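Local coordinates for hypothetical protein EF2904 (Enterococcus faecalis, PDB 2AZ4) that is of uncertain function but carries two zinc ions in a metallo-beta-lactamase fold and may act as an RNA-binding exonuclease, at residues 164-169 / 198-203; 189-194 / 235-240; 216-221 / 380-385; 345-350 / 374-379. All coordinates share one frame; numbering follows the deposited sequence.

Contact 1: 164-169 / 198-203; sequences PVDHDA and EETLAF. With ZN (zinc ion), chain C.
Glu199, Val165 and Pro164 bury the most surface where the loop following strand 158-164 lies against helix 197-207, within the metallo-beta-lactamase fold. Glu199 supplies the helix side with a long aliphatic arm. Its CG stands anti to the carbonyl carbon (chi1 -59°), at the start of an extended chain that carries the carboxylate alongside Pro164 and Val165: Glu199 OE2 comes within 3.7 Å of Pro164 CB, and Glu199 OE1 within 3.6 Å of Val165 O, which is a van der Waals approach of two acceptors. Lys149 gives this carboxylate a long, weak ion pair. The ring of Pro164, at the end of strand 158-164, offers carbon for the Glu199 carboxylate to rest against. Val165 turns its CB away from the helix, yet the CG2 branch still rests at the root of Phe203, 3.8 Å from Phe203 CG; the two side chains run alongside each other, and Phe203 goes on to touch Ala174 and Leu176 of strand 173-179. One direct polar link joins the segments. The amide of Asp166 donates to Thr200 OG1 over 3.0 Å at 152°, and the same hydroxyl also bonds to Arg191 O. A small hydroxyl that both accepts and donates is well suited to tying two loops to a helix. The carboxylate of Asp166 faces elsewhere, to Gly194 N and Arg191. One residue further on, the loop delivers His167, whose NE2 binds the zinc ion of chain C at 2.2 Å.

Contact 2: 189-194 / 235-240; sequences DLRLHG and VSEEDL. With ZN (zinc ion), chain C; ZN (zinc ion), chain D.
Arg191 and Glu237 meet through opposite chain shapes: Arg191 sets CG between its backbone N and carbonyl carbon (chi1 61°) and then runs out straight, whereas Glu237 bends at chi2 (-85°). Their side chains run nearly perpendicular, with guanidinium and carboxylate planes 82° apart, where a zinc-binding loop of the metallo-beta-lactamase fold faces the N-terminus of helix 237-249. Both terminal nitrogens of Arg191 grip one oxygen, Glu237 OE2, end-on; NH2 of Arg191 is 2.9 Å from it and NH1 3.1 Å. That oxygen lies near the guanidinium plane, on the anti side of its carboxylate, and Glu237 OE1 is left to pair with Arg267. Gly194 CA sits over the rim of one guanidinium face, a place where a bare backbone fits closely. Nearby, Glu237 N donates to His193 O at 3.2 Å, while Ser236, the N-cap, accepts at OG from Asp239 N at 3.0 Å; a short hydroxyl side chain is apt for meeting the amides that a helix start leaves over. Water 4 links Gly194 O with Glu238 N. At the other end of the loop Asp189 bridges the metals, its OD2 lying 2.4 Å from the zinc ion of chain C and 2.2 Å from that of chain D.

Contact 3: 216-221 / 380-385; sequences EGVSIS and SGHAIP
His382 presents one ring face to Val218 and one edge to Glu216. Val218 stands over the face, its CB 3.7 Å from the ring centroid in a CH-pi contact; CG1 lies over the CD2 side and CG2 over the CE1 side. The branched valine spreads two methyls over the ring, which suits it to this face. At the edge, His382 ND1 donates to Glu216 OE1 over 2.9 Å at 166°. The acceptor lies in the ring plane, but the carboxylate is turned 69° from it, and this hydrogen bond fixes the rotation of the ring. Glu216 OE1 also receives Leu190 N. The other oxygen, Glu216 OE2, takes Val218 N and water 6. This His-carboxylate pair belongs to the second shell of the dinuclear zinc site in the metallo-beta-lactamase fold: His382 touches the metal-bridging Asp189, and Val218 touches the ligand His404. Further along, Ser219 OG donates to Ala383 O at 2.7 Å, in the carbonyl plane, and water 6 donates to the same carbonyl while accepting from Ser219 N. Serine suits the spot because its short hydroxyl, held between backbone N and carbonyl carbon (chi1 69°), lies within reach of the Ala383 carbonyl. The side chains of Ile220 and Pro385 run antiparallel past one another, with Ile220 CG2 3.8 Å from Pro385 CB, just where helix 385-395 begins.

Contact 4: 345-350 / 374-379; sequences YIHSDA and FVRLAC
Asp349 OD2 is gripped from two residues: Cys379 N donates to its syn lone pair over 2.9 Å at a nearly straight 172°, and Arg267 forms a salt bridge with it. A carboxylate suits this place, since it can take a backbone amide and a guanidinium together. The grip lies just past the paired strands of a beta-alpha-beta unit, in which helix 358-369 connects strand 344-348 to the parallel outermost strand 373-376. The ladder itself runs from Val375 N to Tyr345 O, from His347 N to Val375 O (2.7 Å), and from Leu377 N to His347 O. On one face of the sheet Tyr345 and Phe374 are neighbours, Phe374 CD1 meeting the edge of the tyrosine ring at 3.9 Å from Tyr345 CD2. Phe374, with CG anti to its N (chi1 171°), also reaches His347, whose ring is inclined 39° to its own. Helix 358-369 packs on this face through Leu367, which touches both Tyr345 and Phe374. Ile346 and Val375 point to the opposite face; there Ile346 CG2 packs against Leu377 CB at 3.8 Å. Beyond the ladder, the hydroxyl of Ser348 extends the pairing as OG donates to Leu377 O over 2.9 Å.

How the contacts relate
Contacts 1, 2 and 3 gather round the zinc site of the metallo-beta-lactamase fold, their centres 10 to 14 Å apart. Contacts 1 and 2 share one zinc ion and two of its waters, and along the chain their segments alternate, as do those of contacts 2 and 3. Contact 4 sits in the six-stranded parallel sheet, about 15 Å from the centre of contact 2 and 23 Å from that of contact 1. Its second segment, 374-379, runs straight into 380-385 of contact 3, which leads from that sheet to helix 385-395. The loops round the zinc ions thus connect the mixed sheet that holds strands 158-164, 182-186 and 212-216 with the parallel sheet.

Contact 1: 164-169 / 198-203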
loop_
_atom_site.group_PDB
_atom_site.type_symbol
_atom_site.label_atom_id
_atom_site.label_comp_id
_atom_site.label_asym_id
_atom_site.label_seq_id
_atom_site.Cartn_x
_atom_site.Cartn_y
_atom_site.Cartn_z
ATOM N N PRO A 164 10.559 3.867 -8.827
ATOM C CA PRO A 164 9.191 3.357 -8.973
ATOM C C PRO A 164 9.182 1.858 -9.212
ATOM O O PRO A 164 10.047 1.309 -9.934
ATOM C CB PRO A 164 8.660 4.097 -10.202
ATOM C CG PRO A 164 9.917 4.401 -11.014
ATOM C CD PRO A 164 10.925 4.751 -9.955
ATOM N N VAL A 165 8.204 1.214 -8.605
ATOM C CA VAL A 165 8.064 -0.206 -8.678
ATOM C C VAL A 165 6.581 -0.523 -8.896
ATOM O O VAL A 165 5.730 0.246 -8.467
ATOM C CB VAL A 165 8.676 -0.763 -7.386
ATOM C CG1 VAL A 165 7.660 -1.342 -6.428
ATOM C CG2 VAL A 165 9.946 -1.549 -7.666
ATOM N N ASP A 166 6.284 -1.631 -9.580
ATOM C CA ASP A 166 4.914 -2.027 -9.897
ATOM C C ASP A 166 4.284 -2.638 -8.621
ATOM O O ASP A 166 4.814 -3.588 -8.041
ATOM C CB ASP A 166 4.987 -2.997 -11.099
ATOM C CG ASP A 166 3.702 -3.786 -11.376
ATOM O OD1 ASP A 166 2.623 -3.479 -10.809
ATOM O OD2 ASP A 166 3.800 -4.771 -12.183
ATOM N N HIS A 167 3.194 -2.032 -8.156
ATOM C CA HIS A 167 2.444 -2.524 -6.980
ATOM C C HIS A 167 0.991 -2.030 -7.151
ATOM O O HIS A 167 0.722 -1.176 -7.988
ATOM C CB HIS A 167 3.118 -2.030 -5.678
ATOM C CG HIS A 167 2.511 -2.574 -4.413
ATOM N ND1 HIS A 167 2.215 -3.906 -4.230
ATOM C CD2 HIS A 167 2.185 -1.958 -3.250
ATOM C CE1 HIS A 167 1.691 -4.083 -3.028
ATOM N NE2 HIS A 167 1.675 -2.920 -2.405
ATOM N N ASP A 168 0.047 -2.579 -6.407
ATOM C CA ASP A 168 -1.339 -2.149 -6.545
ATOM C C ASP A 168 -1.622 -0.806 -5.849
ATOM O O ASP A 168 -2.744 -0.326 -5.932
ATOM C CB ASP A 168 -2.337 -3.250 -6.116
ATOM C CG ASP A 168 -2.167 -3.670 -4.674
ATOM O OD1 ASP A 168 -1.118 -3.348 -4.107
ATOM O OD2 ASP A 168 -3.076 -4.321 -4.082
ATOM N N ALA A 169 -0.633 -0.234 -5.140
ATOM C CA ALA A 169 -0.699 1.169 -4.717
ATOM C C ALA A 169 0.037 1.970 -5.773
ATOM O O ALA A 169 1.225 1.716 -6.027
ATOM C CB ALA A 169 -0.033 1.406 -3.349
ATOM N N GLU A 198 7.346 -3.165 -16.341
ATOM C CA GLU A 198 8.646 -2.651 -16.752
ATOM C C GLU A 198 9.298 -1.764 -15.688
ATOM O O GLU A 198 10.522 -1.660 -15.657
ATOM C CB GLU A 198 8.526 -1.889 -18.072
ATOM C CG GLU A 198 8.109 -2.738 -19.274
ATOM C CD GLU A 198 6.682 -3.303 -19.193
ATOM O OE1 GLU A 198 5.748 -2.620 -18.669
ATOM O OE2 GLU A 198 6.495 -4.443 -19.681
ATOM N N GLU A 199 8.509 -1.137 -14.810
ATOM C CA GLU A 199 9.125 -0.372 -13.702
ATOM C C GLU A 199 9.824 -1.298 -12.727
ATOM O O GLU A 199 10.884 -0.954 -12.222
ATOM C CB GLU A 199 8.130 0.469 -12.906
ATOM C CG GLU A 199 7.356 1.490 -13.658
ATOM C CD GLU A 199 6.388 2.235 -12.731
ATOM O OE1 GLU A 199 5.828 1.609 -11.798
ATOM O OE2 GLU A 199 6.205 3.447 -12.920
ATOM N N THR A 200 9.221 -2.454 -12.447
ATOM C CA THR A 200 9.860 -3.455 -11.587
ATOM C C THR A 200 11.130 -3.974 -12.294
ATOM O O THR A 200 12.195 -4.064 -11.677
ATOM C CB THR A 200 8.917 -4.612 -11.185
ATOM O OG1 THR A 200 7.871 -4.112 -10.333
ATOM C CG2 THR A 200 9.667 -5.725 -10.401
ATOM N N LEU A 201 11.009 -4.296 -13.580
ATOM C CA LEU A 201 12.173 -4.729 -14.366
ATOM C C LEU A 201 13.310 -3.704 -14.340
ATOM O O LEU A 201 14.454 -4.079 -14.097
ATOM C CB LEU A 201 11.788 -5.034 -15.813
ATOM C CG LEU A 201 10.891 -6.265 -15.984
ATOM C CD1 LEU A 201 10.668 -6.516 -17.484
ATOM C CD2 LEU A 201 11.512 -7.507 -15.322
ATOM N N ALA A 202 12.991 -2.432 -14.593
ATOM C CA ALA A 202 13.975 -1.356 -14.531
ATOM C C ALA A 202 14.589 -1.233 -13.142
ATOM O O ALA A 202 15.774 -0.898 -13.012
ATOM C CB ALA A 202 13.363 -0.036 -14.964
ATOM N N PHE A 203 13.804 -1.520 -12.109
ATOM C CA PHE A 203 14.301 -1.493 -10.741
ATOM C C PHE A 203 15.360 -2.585 -10.523
ATOM O O PHE A 203 16.387 -2.344 -9.904
ATOM C CB PHE A 203 13.138 -1.692 -9.746
ATOM C CG PHE A 203 13.568 -2.260 -8.427
ATOM C CD1 PHE A 203 14.311 -1.492 -7.530
ATOM C CD2 PHE A 203 13.258 -3.574 -8.090
ATOM C CE1 PHE A 203 14.731 -2.027 -6.301
ATOM C CE2 PHE A 203 13.673 -4.119 -6.881
ATOM C CZ PHE A 203 14.410 -3.332 -5.981
HETATM ZN ZN ZN C . 1.414 -2.707 -0.202
HETATM O O HOH W 1 11.565 1.489 -11.960
HETATM O O HOH W 2 0.240 -4.540 0.062
HETATM O O HOH W 3 0.912 -3.077 2.023
#

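Contact 2: 189-194 / 235-240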
loop_
_atom_site.group_PDB
_atom_site.type_symbol
_atom_site.label_atom_id
_atom_site.label_comp_id
_atom_site.label_asym_id
_atom_site.label_seq_id
_atom_site.Cartn_x
_atom_site.Cartn_y
_atom_site.Cartn_z
ATOM N N ASP A 189 7.006 -3.084 -1.329
ATOM C CA ASP A 189 6.117 -4.089 -1.900
ATOM C C ASP A 189 6.139 -3.968 -3.409
ATOM O O ASP A 189 6.185 -2.848 -3.921
ATOM C CB ASP A 189 4.688 -3.824 -1.435
ATOM C CG ASP A 189 4.450 -4.198 -0.008
ATOM O OD1 ASP A 189 5.372 -4.655 0.706
ATOM O OD2 ASP A 189 3.299 -4.044 0.417
ATOM N N LEU A 190 6.074 -5.106 -4.118
ATOM C CA LEU A 190 6.194 -5.130 -5.580
ATOM C C LEU A 190 5.762 -6.416 -6.284
ATOM O O LEU A 190 5.633 -7.465 -5.678
ATOM C CB LEU A 190 7.598 -4.784 -6.075
ATOM C CG LEU A 190 8.944 -5.268 -5.515
ATOM C CD1 LEU A 190 8.986 -6.520 -4.648
ATOM C CD2 LEU A 190 9.988 -5.301 -6.591
ATOM N N ARG A 191 5.576 -6.313 -7.591
ATOM C CA ARG A 191 5.078 -7.438 -8.399
ATOM C C ARG A 191 5.568 -7.262 -9.824
ATOM O O ARG A 191 6.165 -6.233 -10.154
ATOM C CB ARG A 191 3.536 -7.485 -8.359
ATOM C CG ARG A 191 2.882 -6.214 -8.928
ATOM C CD ARG A 191 1.356 -6.305 -8.953
ATOM N NE ARG A 191 0.741 -5.024 -9.293
ATOM C CZ ARG A 191 -0.571 -4.797 -9.341
ATOM N NH1 ARG A 191 -1.429 -5.756 -9.057
ATOM N NH2 ARG A 191 -1.022 -3.597 -9.672
ATOM N N LEU A 192 5.291 -8.255 -10.667
ATOM C CA LEU A 192 5.668 -8.223 -12.074
ATOM C C LEU A 192 4.469 -8.433 -13.008
ATOM O O LEU A 192 4.649 -8.626 -14.226
ATOM C CB LEU A 192 6.722 -9.315 -12.343
ATOM C CG LEU A 192 8.191 -8.966 -12.026
ATOM C CD1 LEU A 192 9.095 -10.182 -12.203
ATOM C CD2 LEU A 192 8.662 -7.823 -12.934
ATOM N N HIS A 193 3.258 -8.402 -12.454
ATOM C CA HIS A 193 2.051 -8.605 -13.250
ATOM C C HIS A 193 1.053 -7.422 -13.199
ATOM O O HIS A 193 -0.126 -7.583 -13.507
ATOM C CB HIS A 193 1.364 -9.917 -12.835
ATOM C CG HIS A 193 0.782 -9.885 -11.457
ATOM N ND1 HIS A 193 1.510 -10.200 -10.328
ATOM C CD2 HIS A 193 -0.461 -9.561 -11.023
ATOM C CE1 HIS A 193 0.739 -10.084 -9.262
ATOM N NE2 HIS A 193 -0.461 -9.700 -9.657
ATOM N N GLY A 194 1.519 -6.244 -12.803
ATOM C CA GLY A 194 0.633 -5.074 -12.653
ATOM C C GLY A 194 0.513 -4.209 -13.898
ATOM O O GLY A 194 0.681 -4.690 -15.023
ATOM N N VAL A 235 -4.707 -13.193 -13.935
ATOM C CA VAL A 235 -3.244 -13.322 -14.045
ATOM C C VAL A 235 -2.477 -11.983 -14.144
ATOM O O VAL A 235 -1.255 -11.974 -14.118
ATOM C CB VAL A 235 -2.817 -14.227 -15.259
ATOM C CG1 VAL A 235 -3.457 -15.613 -15.185
ATOM C CG2 VAL A 235 -3.121 -13.550 -16.589
ATOM N N SER A 236 -3.198 -10.872 -14.282
ATOM C CA SER A 236 -2.586 -9.538 -14.415
ATOM C C SER A 236 -3.687 -8.474 -14.315
ATOM O O SER A 236 -4.886 -8.801 -14.409
ATOM C CB SER A 236 -1.857 -9.409 -15.767
ATOM O OG SER A 236 -2.804 -9.304 -16.828
ATOM N N GLU A 237 -3.287 -7.220 -14.103
ATOM C CA GLU A 237 -4.234 -6.097 -14.094
ATOM C C GLU A 237 -4.986 -5.958 -15.437
ATOM O O GLU A 237 -6.207 -5.741 -15.468
ATOM C CB GLU A 237 -3.520 -4.788 -13.743
ATOM C CG GLU A 237 -3.061 -4.713 -12.298
ATOM C CD GLU A 237 -4.137 -4.235 -11.314
ATOM O OE1 GLU A 237 -5.278 -3.912 -11.731
ATOM O OE2 GLU A 237 -3.818 -4.159 -10.107
ATOM N N GLU A 238 -4.254 -6.095 -16.539
ATOM C CA GLU A 238 -4.853 -6.104 -17.877
ATOM C C GLU A 238 -5.890 -7.212 -18.053
ATOM O O GLU A 238 -6.946 -6.982 -18.640
ATOM C CB GLU A 238 -3.774 -6.230 -18.965
ATOM C CG GLU A 238 -4.311 -6.168 -20.427
ATOM C CD GLU A 238 -5.089 -4.883 -20.760
ATOM O OE1 GLU A 238 -4.794 -3.818 -20.157
ATOM O OE2 GLU A 238 -5.997 -4.937 -21.638
ATOM N N ASP A 239 -5.560 -8.412 -17.567
ATOM C CA ASP A 239 -6.466 -9.549 -17.568
ATOM C C ASP A 239 -7.707 -9.242 -16.709
ATOM O O ASP A 239 -8.829 -9.563 -17.100
ATOM C CB ASP A 239 -5.737 -10.796 -17.053
ATOM C CG ASP A 239 -6.545 -12.081 -17.240
ATOM O OD1 ASP A 239 -7.152 -12.268 -18.308
ATOM O OD2 ASP A 239 -6.579 -12.921 -16.319
ATOM N N LEU A 240 -7.506 -8.620 -15.545
ATOM C CA LEU A 240 -8.627 -8.213 -14.694
ATOM C C LEU A 240 -9.650 -7.352 -15.463
ATOM O O LEU A 240 -10.865 -7.619 -15.402
ATOM C CB LEU A 240 -8.118 -7.470 -13.453
ATOM C CG LEU A 240 -9.171 -7.193 -12.373
ATOM C CD1 LEU A 240 -8.546 -7.330 -11.013
ATOM C CD2 LEU A 240 -9.800 -5.789 -12.547
HETATM ZN ZN ZN C . 1.414 -2.707 -0.202
HETATM ZN ZN ZN D . 2.839 -4.263 2.607
HETATM O O HOH W 4 -1.133 -5.943 -16.612
HETATM O O HOH W 2 0.240 -4.540 0.062
HETATM O O HOH W 3 0.912 -3.077 2.023
HETATM O O HOH W 5 1.345 -5.990 2.092
#

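Contact 3: 216-221 / 380-385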
loop_
_atom_site.group_PDB
_atom_site.type_symbol
_atom_site.label_atom_id
_atom_site.label_comp_id
_atom_site.label_asym_id
_atom_site.label_seq_id
_atom_site.Cartn_x
_atom_site.Cartn_y
_atom_site.Cartn_z
ATOM N N GLU A 216 10.519 -8.145 0.325
ATOM C CA GLU A 216 9.251 -8.707 0.756
ATOM C C GLU A 216 9.054 -10.173 0.343
ATOM O O GLU A 216 9.639 -10.651 -0.647
ATOM C CB GLU A 216 8.074 -7.865 0.227
ATOM C CG GLU A 216 7.928 -7.916 -1.278
ATOM C CD GLU A 216 6.519 -8.270 -1.707
ATOM O OE1 GLU A 216 5.832 -7.386 -2.252
ATOM O OE2 GLU A 216 6.096 -9.436 -1.516
ATOM N N GLY A 217 8.253 -10.879 1.139
ATOM C CA GLY A 217 7.900 -12.266 0.866
ATOM C C GLY A 217 6.454 -12.531 1.221
ATOM O O GLY A 217 6.127 -13.513 1.897
ATOM N N VAL A 218 5.572 -11.660 0.752
ATOM C CA VAL A 218 4.160 -11.754 1.121
ATOM C C VAL A 218 3.487 -13.003 0.528
ATOM O O VAL A 218 2.891 -13.805 1.274
ATOM C CB VAL A 218 3.390 -10.460 0.764
ATOM C CG1 VAL A 218 1.902 -10.622 1.033
ATOM C CG2 VAL A 218 3.961 -9.274 1.548
ATOM N N SER A 219 3.604 -13.194 -0.785
ATOM C CA SER A 219 2.838 -14.254 -1.440
ATOM C C SER A 219 3.201 -15.668 -0.946
ATOM O O SER A 219 2.344 -16.548 -0.915
ATOM C CB SER A 219 2.954 -14.187 -2.950
ATOM O OG SER A 219 4.263 -14.532 -3.374
ATOM N N ILE A 220 4.462 -15.882 -0.574
ATOM C CA ILE A 220 4.885 -17.184 -0.026
ATOM C C ILE A 220 4.458 -17.411 1.442
ATOM O O ILE A 220 4.676 -18.490 1.995
ATOM C CB ILE A 220 6.406 -17.384 -0.134
ATOM C CG1 ILE A 220 7.134 -16.163 0.434
ATOM C CG2 ILE A 220 6.810 -17.692 -1.562
ATOM C CD1 ILE A 220 8.581 -16.389 0.732
ATOM N N SER A 221 3.862 -16.403 2.076
ATOM C CA SER A 221 3.457 -16.512 3.476
ATOM C C SER A 221 2.189 -17.329 3.674
ATOM O O SER A 221 1.896 -17.751 4.786
ATOM C CB SER A 221 3.236 -15.122 4.072
ATOM O OG SER A 221 4.439 -14.407 4.126
ATOM N N SER A 380 -3.665 -9.671 -6.961
ATOM C CA SER A 380 -2.728 -9.328 -5.905
ATOM C C SER A 380 -1.779 -8.202 -6.292
ATOM O O SER A 380 -1.268 -8.145 -7.407
ATOM C CB SER A 380 -1.909 -10.545 -5.470
ATOM O OG SER A 380 -1.051 -10.166 -4.403
ATOM N N GLY A 381 -1.528 -7.308 -5.343
ATOM C CA GLY A 381 -0.457 -6.350 -5.498
ATOM C C GLY A 381 0.953 -6.934 -5.347
ATOM O O GLY A 381 1.928 -6.236 -5.622
ATOM N N HIS A 382 1.061 -8.198 -4.908
ATOM C CA HIS A 382 2.360 -8.811 -4.562
ATOM C C HIS A 382 2.861 -9.809 -5.587
ATOM O O HIS A 382 2.061 -10.475 -6.256
ATOM C CB HIS A 382 2.307 -9.467 -3.178
ATOM C CG HIS A 382 2.077 -8.486 -2.074
ATOM N ND1 HIS A 382 3.089 -7.722 -1.539
ATOM C CD2 HIS A 382 0.944 -8.123 -1.423
ATOM C CE1 HIS A 382 2.592 -6.933 -0.602
ATOM N NE2 HIS A 382 1.297 -7.167 -0.500
ATOM N N ALA A 383 4.182 -9.868 -5.737
ATOM C CA ALA A 383 4.811 -10.770 -6.707
ATOM C C ALA A 383 4.382 -12.182 -6.370
ATOM O O ALA A 383 4.422 -12.566 -5.209
ATOM C CB ALA A 383 6.318 -10.649 -6.638
ATOM N N ILE A 384 3.938 -12.946 -7.363
ATOM C CA ILE A 384 3.600 -14.345 -7.108
ATOM C C ILE A 384 4.907 -15.123 -6.752
ATOM O O ILE A 384 5.998 -14.645 -7.051
ATOM C CB ILE A 384 2.841 -14.973 -8.305
ATOM C CG1 ILE A 384 3.757 -15.086 -9.522
ATOM C CG2 ILE A 384 1.591 -14.143 -8.626
ATOM C CD1 ILE A 384 3.096 -15.735 -10.781
ATOM N N PRO A 385 4.806 -16.293 -6.074
ATOM C CA PRO A 385 6.061 -16.942 -5.631
ATOM C C PRO A 385 7.110 -17.071 -6.750
ATOM O O PRO A 385 8.263 -16.703 -6.551
ATOM C CB PRO A 385 5.585 -18.307 -5.131
ATOM C CG PRO A 385 4.181 -18.037 -4.628
ATOM C CD PRO A 385 3.614 -17.051 -5.643
HETATM O O HOH W 6 5.021 -11.518 -2.804
#

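Contact 4: 345-350 / 374-379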
loop_
_atom_site.group_PDB
_atom_site.type_symbol
_atom_site.label_atom_id
_atom_site.label_comp_id
_atom_site.label_asym_id
_atom_site.label_seq_id
_atom_site.Cartn_x
_atom_site.Cartn_y
_atom_site.Cartn_z
ATOM N N TYR A 345 -22.622 -7.681 -8.641
ATOM C CA TYR A 345 -21.645 -6.853 -7.935
ATOM C C TYR A 345 -20.256 -7.475 -8.078
ATOM O O TYR A 345 -20.051 -8.642 -7.785
ATOM C CB TYR A 345 -22.023 -6.679 -6.457
ATOM C CG TYR A 345 -20.894 -6.096 -5.623
ATOM C CD1 TYR A 345 -20.506 -4.758 -5.775
ATOM C CD2 TYR A 345 -20.192 -6.883 -4.713
ATOM C CE1 TYR A 345 -19.453 -4.223 -5.018
ATOM C CE2 TYR A 345 -19.139 -6.346 -3.955
ATOM C CZ TYR A 345 -18.782 -5.026 -4.125
ATOM O OH TYR A 345 -17.741 -4.496 -3.395
ATOM N N ILE A 346 -19.303 -6.666 -8.518
ATOM C CA ILE A 346 -17.949 -7.128 -8.769
ATOM C C ILE A 346 -17.048 -6.567 -7.688
ATOM O O ILE A 346 -16.867 -5.359 -7.578
ATOM C CB ILE A 346 -17.464 -6.715 -10.167
ATOM C CG1 ILE A 346 -18.372 -7.344 -11.236
ATOM C CG2 ILE A 346 -16.000 -7.123 -10.362
ATOM C CD1 ILE A 346 -18.409 -6.521 -12.534
ATOM N N HIS A 347 -16.530 -7.473 -6.867
ATOM C CA HIS A 347 -15.701 -7.119 -5.732
ATOM C C HIS A 347 -14.237 -7.222 -6.150
ATOM O O HIS A 347 -13.712 -8.322 -6.310
ATOM C CB HIS A 347 -16.005 -8.076 -4.578
ATOM C CG HIS A 347 -15.622 -7.537 -3.239
ATOM N ND1 HIS A 347 -14.734 -8.178 -2.405
ATOM C CD2 HIS A 347 -15.977 -6.397 -2.608
ATOM C CE1 HIS A 347 -14.590 -7.475 -1.294
ATOM N NE2 HIS A 347 -15.326 -6.384 -1.399
ATOM N N SER A 348 -13.583 -6.081 -6.340
ATOM C CA SER A 348 -12.243 -6.066 -6.931
ATOM C C SER A 348 -11.225 -5.482 -5.965
ATOM O O SER A 348 -10.825 -4.302 -6.065
ATOM C CB SER A 348 -12.247 -5.290 -8.247
ATOM O OG SER A 348 -11.021 -5.474 -8.922
ATOM N N ASP A 349 -10.812 -6.325 -5.021
ATOM C CA ASP A 349 -9.876 -5.950 -3.962
ATOM C C ASP A 349 -10.331 -4.821 -3.049
ATOM O O ASP A 349 -9.516 -4.168 -2.385
ATOM C CB ASP A 349 -8.486 -5.692 -4.545
ATOM C CG ASP A 349 -7.880 -6.955 -5.142
ATOM O OD1 ASP A 349 -7.693 -7.924 -4.387
ATOM O OD2 ASP A 349 -7.638 -6.988 -6.355
ATOM N N ALA A 350 -11.644 -4.581 -3.015
ATOM C CA ALA A 350 -12.202 -3.660 -2.023
ATOM C C ALA A 350 -12.362 -4.402 -0.688
ATOM O O ALA A 350 -12.341 -5.639 -0.646
ATOM C CB ALA A 350 -13.535 -3.106 -2.490
ATOM N N PHE A 374 -22.446 -12.201 -6.422
ATOM C CA PHE A 374 -21.174 -11.658 -5.954
ATOM C C PHE A 374 -20.057 -12.302 -6.765
ATOM O O PHE A 374 -20.005 -13.541 -6.900
ATOM C CB PHE A 374 -20.990 -12.000 -4.484
ATOM C CG PHE A 374 -19.625 -11.675 -3.933
ATOM C CD1 PHE A 374 -19.374 -10.434 -3.350
ATOM C CD2 PHE A 374 -18.604 -12.614 -3.962
ATOM C CE1 PHE A 374 -18.141 -10.129 -2.821
ATOM C CE2 PHE A 374 -17.339 -12.307 -3.415
ATOM C CZ PHE A 374 -17.123 -11.061 -2.849
ATOM N N VAL A 375 -19.178 -11.463 -7.310
ATOM C CA VAL A 375 -18.044 -11.949 -8.079
ATOM C C VAL A 375 -16.773 -11.363 -7.527
ATOM O O VAL A 375 -16.614 -10.149 -7.483
ATOM C CB VAL A 375 -18.193 -11.659 -9.593
ATOM C CG1 VAL A 375 -16.930 -12.078 -10.351
ATOM C CG2 VAL A 375 -19.379 -12.420 -10.146
ATOM N N ARG A 376 -15.883 -12.243 -7.087
ATOM C CA ARG A 376 -14.570 -11.850 -6.658
ATOM C C ARG A 376 -13.647 -11.708 -7.872
ATOM O O ARG A 376 -13.351 -12.686 -8.580
ATOM C CB ARG A 376 -14.014 -12.849 -5.651
ATOM C CG ARG A 376 -12.783 -12.321 -4.923
ATOM C CD ARG A 376 -12.296 -13.265 -3.838
ATOM N NE ARG A 376 -10.985 -12.816 -3.372
ATOM C CZ ARG A 376 -10.803 -11.928 -2.397
ATOM N NH1 ARG A 376 -11.855 -11.409 -1.766
ATOM N NH2 ARG A 376 -9.571 -11.557 -2.055
ATOM N N LEU A 377 -13.215 -10.477 -8.131
ATOM C CA LEU A 377 -12.311 -10.237 -9.255
ATOM C C LEU A 377 -11.051 -9.579 -8.698
ATOM O O LEU A 377 -10.917 -8.353 -8.703
ATOM C CB LEU A 377 -13.001 -9.390 -10.349
ATOM C CG LEU A 377 -12.296 -9.198 -11.704
ATOM C CD1 LEU A 377 -12.275 -10.507 -12.527
ATOM C CD2 LEU A 377 -12.961 -8.058 -12.479
ATOM N N ALA A 378 -10.153 -10.412 -8.181
ATOM C CA ALA A 378 -8.997 -9.933 -7.434
ATOM C C ALA A 378 -7.706 -10.074 -8.229
ATOM O O ALA A 378 -7.544 -11.004 -9.008
ATOM C CB ALA A 378 -8.879 -10.668 -6.085
ATOM N N CYS A 379 -6.786 -9.149 -8.015
ATOM C CA CYS A 379 -5.444 -9.282 -8.558
ATOM C C CYS A 379 -4.467 -8.763 -7.505
ATOM O O CYS A 379 -4.470 -7.564 -7.164
ATOM C CB CYS A 379 -5.325 -8.497 -9.865
ATOM S SG CYS A 379 -3.698 -8.623 -10.648
HETATM O O HOH W 7 -8.662 -8.601 -1.817
#